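Local coordinates for hydrogenase maturation factor (Thermoanaerobacter tengcongensis, PDB 3VTH), which probably transfers the carbamoyl group of carbamoyl phosphate, at the cost of ATP, to the C-terminal cysteine of HypE during [NiFe]-hydrogenase maturation, at residues R169-P174 with Q182-F187; V29-Q34 with R177-Q182. All blocks are in the same frame, centred on the assembly; numbering follows the deposited sequence. Where two conformers were deposited one is given.

Overall arrangement
The centres of both contacts lie about 33 Å from that of the chain, in its acylphosphatase and zinc-finger part, and both are partly buried. Contact 1 stays within the second HypF finger, closing the end of helix 165-171 onto the loop that supplies the zinc ligand Cys186; contact 2 joins the same finger to helix 25-35 of the acylphosphatase domain. Their chemistry differs accordingly: contact 1 mixes an apolar touch with a side-chain hydrogen bond and a metal, whereas contact 2 is chiefly a pair of phenylalanine rings. Gln182 belongs to both loop segments but reaches across only in contact 1, and the Tyr171 O to His180 N approach of 2.8 Å, a probable hydrogen bond, ties the two contacts together.

Contact 1 of 2, residues R169-P174 with Q182-F187; sequences REYHDP and QPVACF. With ZN (zinc ion), chain D.
Glu170, on the last turn of helix 165-171, meets Val184 of the loop: Glu170 OE1 lies 3.8 Å from Val184 CG2. The same oxygen, OE1, pairs with Arg128 in a salt bridge, so an acid suits a site where an apolar neighbour lies beside a basic one. Next comes Tyr171, whose CG is anti to the backbone N (chi1 -177°), which swings the ring towards the loop. Its edge takes Val184 CG1, 3.9 Å from Tyr171 CD2. At the phenol end, Gln182 NE2 donates to Tyr171 OH at 2.8 Å, with an N-H...O angle of 145°. The amide plane stands 79° from the ring, and the hydroxyl lies somewhat out of it; a bend in the glutamine chain accompanies this approach. Tyrosine suits the place because its ring edge serves the valine and its hydroxyl the amide. A phenylalanine here would probably keep the valine contact but leave the Gln182 N-H without this acceptor. Gln182 OE1 accepts from Arg153 N and from a water. Tyr171 thus joins the helix end to Val184 and Gln182, while zinc, bound by Cys186 SG at 2.3 Å, links the loop to Cys167 earlier in the helix.

Contact 2 of 2, residues V29-Q34 with R177-Q182; sequences VFNIAQ and RRFHAQ
Phe30 and Phe179 bring their rings together where helix 25-35 of the acylphosphatase domain meets the loop of the second HypF zinc finger. The closest atoms are Phe30 CD1 and Phe179 CE1, 3.4 Å apart; the ring centroids lie 5.0 Å from each other and the planes are inclined at 55°, an oblique pairing. CZ of Phe179 lies over one face of the Phe30 ring, offset towards the rim. Both rings leave their backbones with CG anti to N (chi1 178° in Phe30 and -176° in Phe179), and this common setting extends each towards the other segment. Large, flat, apolar side chains suit a junction made by side-chain packing between a helix and an irregular loop.

In the next shell, Gln34, one helical turn on from Phe30, lays its CG over the opposite face of that ring, while Phe93 of strand 93-95 also touches Phe30. Salt bridges of Arg177 and Arg178 with Glu120 of helix 115-121 help hold the loop, and His180 stacks on Tyr171. A backbone bond from Ala181 N to Arg178 O, 3.0 Å, closes a turn over Phe179 and His180. On the Phe179 ring itself, His180 CD2 sits 3.6 Å above the plane, offset towards the rim.

Contact 1 of 2, residues R169-P174 with Q182-F187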
loop_
_atom_site.group_PDB
_atom_site.type_symbol
_atom_site.label_atom_id
_atom_site.label_comp_id
_atom_site.label_asym_id
_atom_site.label_seq_id
_atom_site.Cartn_x
_atom_site.Cartn_y
_atom_site.Cartn_z
ATOM N N ARG A 169 35.041 -15.658 4.664
ATOM C CA ARG A 169 36.192 -14.948 4.129
ATOM C C ARG A 169 35.771 -13.660 3.449
ATOM O O ARG A 169 36.340 -12.636 3.660
ATOM C CB ARG A 169 37.013 -15.830 3.177
ATOM C CG ARG A 169 37.846 -16.879 3.907
ATOM C CD ARG A 169 38.866 -17.693 3.066
ATOM N NE ARG A 169 38.477 -17.889 1.675
ATOM C CZ ARG A 169 38.202 -19.062 1.099
ATOM N NH1 ARG A 169 38.286 -20.197 1.767
ATOM N NH2 ARG A 169 37.848 -19.090 -0.167
ATOM N N GLU A 170 34.730 -13.726 2.652
ATOM C CA GLU A 170 34.170 -12.544 2.011
ATOM C C GLU A 170 33.684 -11.532 3.046
ATOM O O GLU A 170 33.955 -10.332 2.930
ATOM C CB GLU A 170 32.996 -12.928 1.109
ATOM C CG GLU A 170 33.372 -13.711 -0.144
ATOM C CD GLU A 170 32.126 -14.059 -0.968
ATOM O OE1 GLU A 170 31.080 -14.367 -0.371
ATOM O OE2 GLU A 170 32.187 -14.012 -2.209
ATOM N N TYR A 171 32.961 -12.035 4.047
ATOM C CA TYR A 171 32.428 -11.230 5.152
ATOM C C TYR A 171 33.541 -10.463 5.882
ATOM O O TYR A 171 33.350 -9.310 6.285
ATOM C CB TYR A 171 31.684 -12.142 6.134
ATOM C CG TYR A 171 31.015 -11.434 7.295
ATOM C CD1 TYR A 171 31.719 -11.138 8.474
ATOM C CD2 TYR A 171 29.676 -11.065 7.224
ATOM C CE1 TYR A 171 31.081 -10.492 9.548
ATOM C CE2 TYR A 171 29.041 -10.428 8.292
ATOM C CZ TYR A 171 29.741 -10.145 9.437
ATOM O OH TYR A 171 29.095 -9.496 10.472
ATOM N N HIS A 172 34.690 -11.112 6.056
ATOM C CA HIS A 172 35.811 -10.512 6.778
ATOM C C HIS A 172 36.835 -9.791 5.891
ATOM O O HIS A 172 37.856 -9.318 6.389
ATOM C CB HIS A 172 36.502 -11.559 7.689
ATOM C CG HIS A 172 35.658 -11.977 8.855
ATOM N ND1 HIS A 172 34.968 -13.168 8.886
ATOM C CD2 HIS A 172 35.353 -11.338 10.009
ATOM C CE1 HIS A 172 34.288 -13.255 10.016
ATOM N NE2 HIS A 172 34.503 -12.156 10.715
ATOM N N ASP A 173 36.562 -9.707 4.590
ATOM C CA ASP A 173 37.486 -9.104 3.619
ATOM C C ASP A 173 37.056 -7.676 3.247
ATOM O O ASP A 173 36.069 -7.504 2.519
ATOM C CB ASP A 173 37.551 -9.988 2.358
ATOM C CG ASP A 173 38.491 -9.441 1.281
ATOM O OD1 ASP A 173 39.191 -8.433 1.516
ATOM O OD2 ASP A 173 38.511 -10.030 0.177
ATOM N N PRO A 174 37.806 -6.652 3.720
ATOM C CA PRO A 174 37.416 -5.246 3.503
ATOM C C PRO A 174 37.345 -4.835 2.032
ATOM O O PRO A 174 36.642 -3.880 1.709
ATOM C CB PRO A 174 38.507 -4.435 4.228
ATOM C CG PRO A 174 39.269 -5.416 5.047
ATOM C CD PRO A 174 39.117 -6.760 4.386
ATOM N N GLN A 182 25.417 -8.819 6.396
ATOM C CA GLN A 182 24.712 -9.702 7.333
ATOM C C GLN A 182 24.026 -10.919 6.690
ATOM O O GLN A 182 24.045 -11.987 7.281
ATOM C CB GLN A 182 23.726 -8.922 8.222
ATOM C CG GLN A 182 24.415 -7.959 9.212
ATOM C CD GLN A 182 25.451 -8.666 10.074
ATOM O OE1 GLN A 182 25.153 -9.652 10.766
ATOM N NE2 GLN A 182 26.678 -8.169 10.028
ATOM N N PRO A 183 23.428 -10.768 5.491
ATOM C CA PRO A 183 22.780 -11.938 4.900
ATOM C C PRO A 183 23.650 -12.822 3.976
ATOM O O PRO A 183 23.116 -13.715 3.323
ATOM C CB PRO A 183 21.648 -11.328 4.089
ATOM C CG PRO A 183 22.156 -9.986 3.669
ATOM C CD PRO A 183 23.145 -9.535 4.730
ATOM N N VAL A 184 24.959 -12.593 3.922
ATOM C CA VAL A 184 25.825 -13.326 2.977
ATOM C C VAL A 184 25.682 -14.866 3.065
ATOM O O VAL A 184 25.764 -15.466 4.149
ATOM C CB VAL A 184 27.325 -12.906 3.109
ATOM C CG1 VAL A 184 27.888 -13.270 4.482
ATOM C CG2 VAL A 184 28.175 -13.539 2.000
ATOM N N ALA A 185 25.462 -15.489 1.914
ATOM C CA ALA A 185 25.330 -16.941 1.822
ATOM C C ALA A 185 25.583 -17.357 0.388
ATOM O O ALA A 185 25.722 -16.493 -0.491
ATOM C CB ALA A 185 23.924 -17.383 2.270
ATOM N N CYS A 186 25.609 -18.671 0.149
ATOM C CA CYS A 186 25.912 -19.218 -1.172
ATOM C C CYS A 186 25.239 -20.577 -1.342
ATOM O O CYS A 186 24.477 -21.001 -0.472
ATOM C CB CYS A 186 27.430 -19.348 -1.350
ATOM S SG CYS A 186 28.202 -20.701 -0.384
ATOM N N PHE A 187 25.519 -21.259 -2.451
ATOM C CA PHE A 187 24.982 -22.615 -2.683
ATOM C C PHE A 187 25.251 -23.561 -1.509
ATOM O O PHE A 187 24.399 -24.376 -1.145
ATOM C CB PHE A 187 25.560 -23.234 -3.970
ATOM C CG PHE A 187 24.806 -22.860 -5.222
ATOM C CD1 PHE A 187 23.501 -23.306 -5.424
ATOM C CD2 PHE A 187 25.398 -22.060 -6.196
ATOM C CE1 PHE A 187 22.798 -22.966 -6.582
ATOM C CE2 PHE A 187 24.692 -21.710 -7.359
ATOM C CZ PHE A 187 23.403 -22.171 -7.552
HETATM ZN ZN ZN D . 28.590 -19.832 1.716
HETATM O O HOH W 1 26.622 -10.927 12.424
#

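Contact 2 of 2, residues V29-Q34 with R177-Q182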
loop_
_atom_site.group_PDB
_atom_site.type_symbol
_atom_site.label_atom_id
_atom_site.label_comp_id
_atom_site.label_asym_id
_atom_site.label_seq_id
_atom_site.Cartn_x
_atom_site.Cartn_y
_atom_site.Cartn_z
ATOM N N VAL A 29 30.904 2.708 6.826
ATOM C CA VAL A 29 31.604 3.562 7.799
ATOM C C VAL A 29 33.028 3.076 7.997
ATOM O O VAL A 29 33.959 3.877 8.039
ATOM C CB VAL A 29 30.813 3.643 9.137
ATOM C CG1 VAL A 29 31.684 4.135 10.310
ATOM C CG2 VAL A 29 29.583 4.553 8.944
ATOM N N PHE A 30 33.199 1.762 8.096
ATOM C CA PHE A 30 34.532 1.201 8.251
ATOM C C PHE A 30 35.450 1.685 7.131
ATOM O O PHE A 30 36.590 2.110 7.367
ATOM C CB PHE A 30 34.481 -0.333 8.259
ATOM C CG PHE A 30 35.837 -0.976 8.370
ATOM C CD1 PHE A 30 36.583 -1.255 7.230
ATOM C CD2 PHE A 30 36.365 -1.310 9.621
ATOM C CE1 PHE A 30 37.863 -1.856 7.327
ATOM C CE2 PHE A 30 37.640 -1.908 9.734
ATOM C CZ PHE A 30 38.389 -2.183 8.593
ATOM N N ASN A 31 34.935 1.606 5.914
ATOM C CA ASN A 31 35.752 1.895 4.748
ATOM C C ASN A 31 36.091 3.381 4.632
ATOM O O ASN A 31 37.233 3.718 4.336
ATOM C CB ASN A 31 35.115 1.323 3.473
ATOM C CG ASN A 31 35.187 -0.209 3.416
ATOM O OD1 ASN A 31 34.165 -0.892 3.262
ATOM N ND2 ASN A 31 36.394 -0.753 3.547
ATOM N N ILE A 32 35.138 4.268 4.904
ATOM C CA ILE A 32 35.462 5.694 4.855
ATOM C C ILE A 32 36.300 6.133 6.079
ATOM O O ILE A 32 37.167 7.008 5.966
ATOM C CB ILE A 32 34.222 6.599 4.579
ATOM C CG1 ILE A 32 33.149 6.442 5.656
ATOM C CG2 ILE A 32 33.605 6.260 3.199
ATOM C CD1 ILE A 32 32.143 7.595 5.681
ATOM N N ALA A 33 36.109 5.477 7.223
ATOM C CA ALA A 33 36.972 5.756 8.386
ATOM C C ALA A 33 38.437 5.416 8.069
ATOM O O ALA A 33 39.347 6.175 8.420
ATOM C CB ALA A 33 36.506 4.994 9.609
ATOM N N GLN A 34 38.664 4.287 7.397
ATOM C CA GLN A 34 40.024 3.912 6.975
ATOM C C GLN A 34 40.578 4.910 5.952
ATOM O O GLN A 34 41.749 5.291 6.003
ATOM C CB GLN A 34 40.057 2.493 6.399
ATOM C CG GLN A 34 39.491 1.433 7.319
ATOM C CD GLN A 34 40.550 0.596 8.002
ATOM O OE1 GLN A 34 41.306 -0.126 7.344
ATOM N NE2 GLN A 34 40.585 0.649 9.327
ATOM N N ARG A 177 32.854 -6.736 -1.744
ATOM C CA ARG A 177 31.651 -5.921 -1.634
ATOM C C ARG A 177 30.668 -6.494 -0.618
ATOM O O ARG A 177 29.759 -5.785 -0.166
ATOM C CB ARG A 177 31.005 -5.645 -2.996
ATOM C CG ARG A 177 30.182 -6.774 -3.561
ATOM C CD ARG A 177 29.574 -6.350 -4.894
ATOM N NE ARG A 177 28.535 -7.285 -5.295
ATOM C CZ ARG A 177 27.257 -7.174 -4.949
ATOM N NH1 ARG A 177 26.847 -6.155 -4.205
ATOM N NH2 ARG A 177 26.388 -8.072 -5.362
ATOM N N ARG A 178 30.880 -7.758 -0.229
ATOM C CA ARG A 178 30.083 -8.376 0.843
ATOM C C ARG A 178 30.765 -8.341 2.222
ATOM O O ARG A 178 30.378 -9.092 3.125
ATOM C CB ARG A 178 29.681 -9.816 0.480
ATOM C CG ARG A 178 28.578 -9.873 -0.548
ATOM C CD ARG A 178 28.212 -11.312 -0.909
ATOM N NE ARG A 178 27.104 -11.325 -1.860
ATOM C CZ ARG A 178 27.257 -11.260 -3.179
ATOM N NH1 ARG A 178 28.480 -11.183 -3.715
ATOM N NH2 ARG A 178 26.181 -11.265 -3.957
ATOM N N PHE A 179 31.761 -7.469 2.375
ATOM C CA PHE A 179 32.356 -7.172 3.685
ATOM C C PHE A 179 31.257 -6.834 4.695
ATOM O O PHE A 179 30.459 -5.917 4.471
ATOM C CB PHE A 179 33.324 -5.993 3.546
ATOM C CG PHE A 179 34.068 -5.640 4.805
ATOM C CD1 PHE A 179 33.949 -4.366 5.354
ATOM C CD2 PHE A 179 34.922 -6.557 5.419
ATOM C CE1 PHE A 179 34.663 -4.012 6.514
ATOM C CE2 PHE A 179 35.644 -6.219 6.574
ATOM C CZ PHE A 179 35.505 -4.946 7.122
ATOM N N HIS A 180 31.204 -7.597 5.786
ATOM C CA HIS A 180 30.163 -7.436 6.811
ATOM C C HIS A 180 28.728 -7.363 6.276
ATOM O O HIS A 180 27.888 -6.611 6.801
ATOM C CB HIS A 180 30.489 -6.245 7.721
ATOM C CG HIS A 180 31.475 -6.581 8.794
ATOM N ND1 HIS A 180 31.138 -6.603 10.131
ATOM C CD2 HIS A 180 32.776 -6.963 8.726
ATOM C CE1 HIS A 180 32.200 -6.942 10.843
ATOM N NE2 HIS A 180 33.205 -7.169 10.014
ATOM N N ALA A 181 28.448 -8.146 5.236
ATOM C CA ALA A 181 27.092 -8.271 4.725
ATOM C C ALA A 181 26.348 -9.293 5.568
ATOM O O ALA A 181 26.611 -10.489 5.468
ATOM C CB ALA A 181 27.093 -8.681 3.238
ATOM N N GLN A 182 25.417 -8.819 6.396
ATOM C CA GLN A 182 24.712 -9.702 7.333
ATOM C C GLN A 182 24.026 -10.919 6.690
ATOM O O GLN A 182 24.045 -11.987 7.281
ATOM C CB GLN A 182 23.726 -8.922 8.222
ATOM C CG GLN A 182 24.415 -7.959 9.212
ATOM C CD GLN A 182 25.451 -8.666 10.074
ATOM O OE1 GLN A 182 25.153 -9.652 10.766
ATOM N NE2 GLN A 182 26.678 -8.169 10.028
#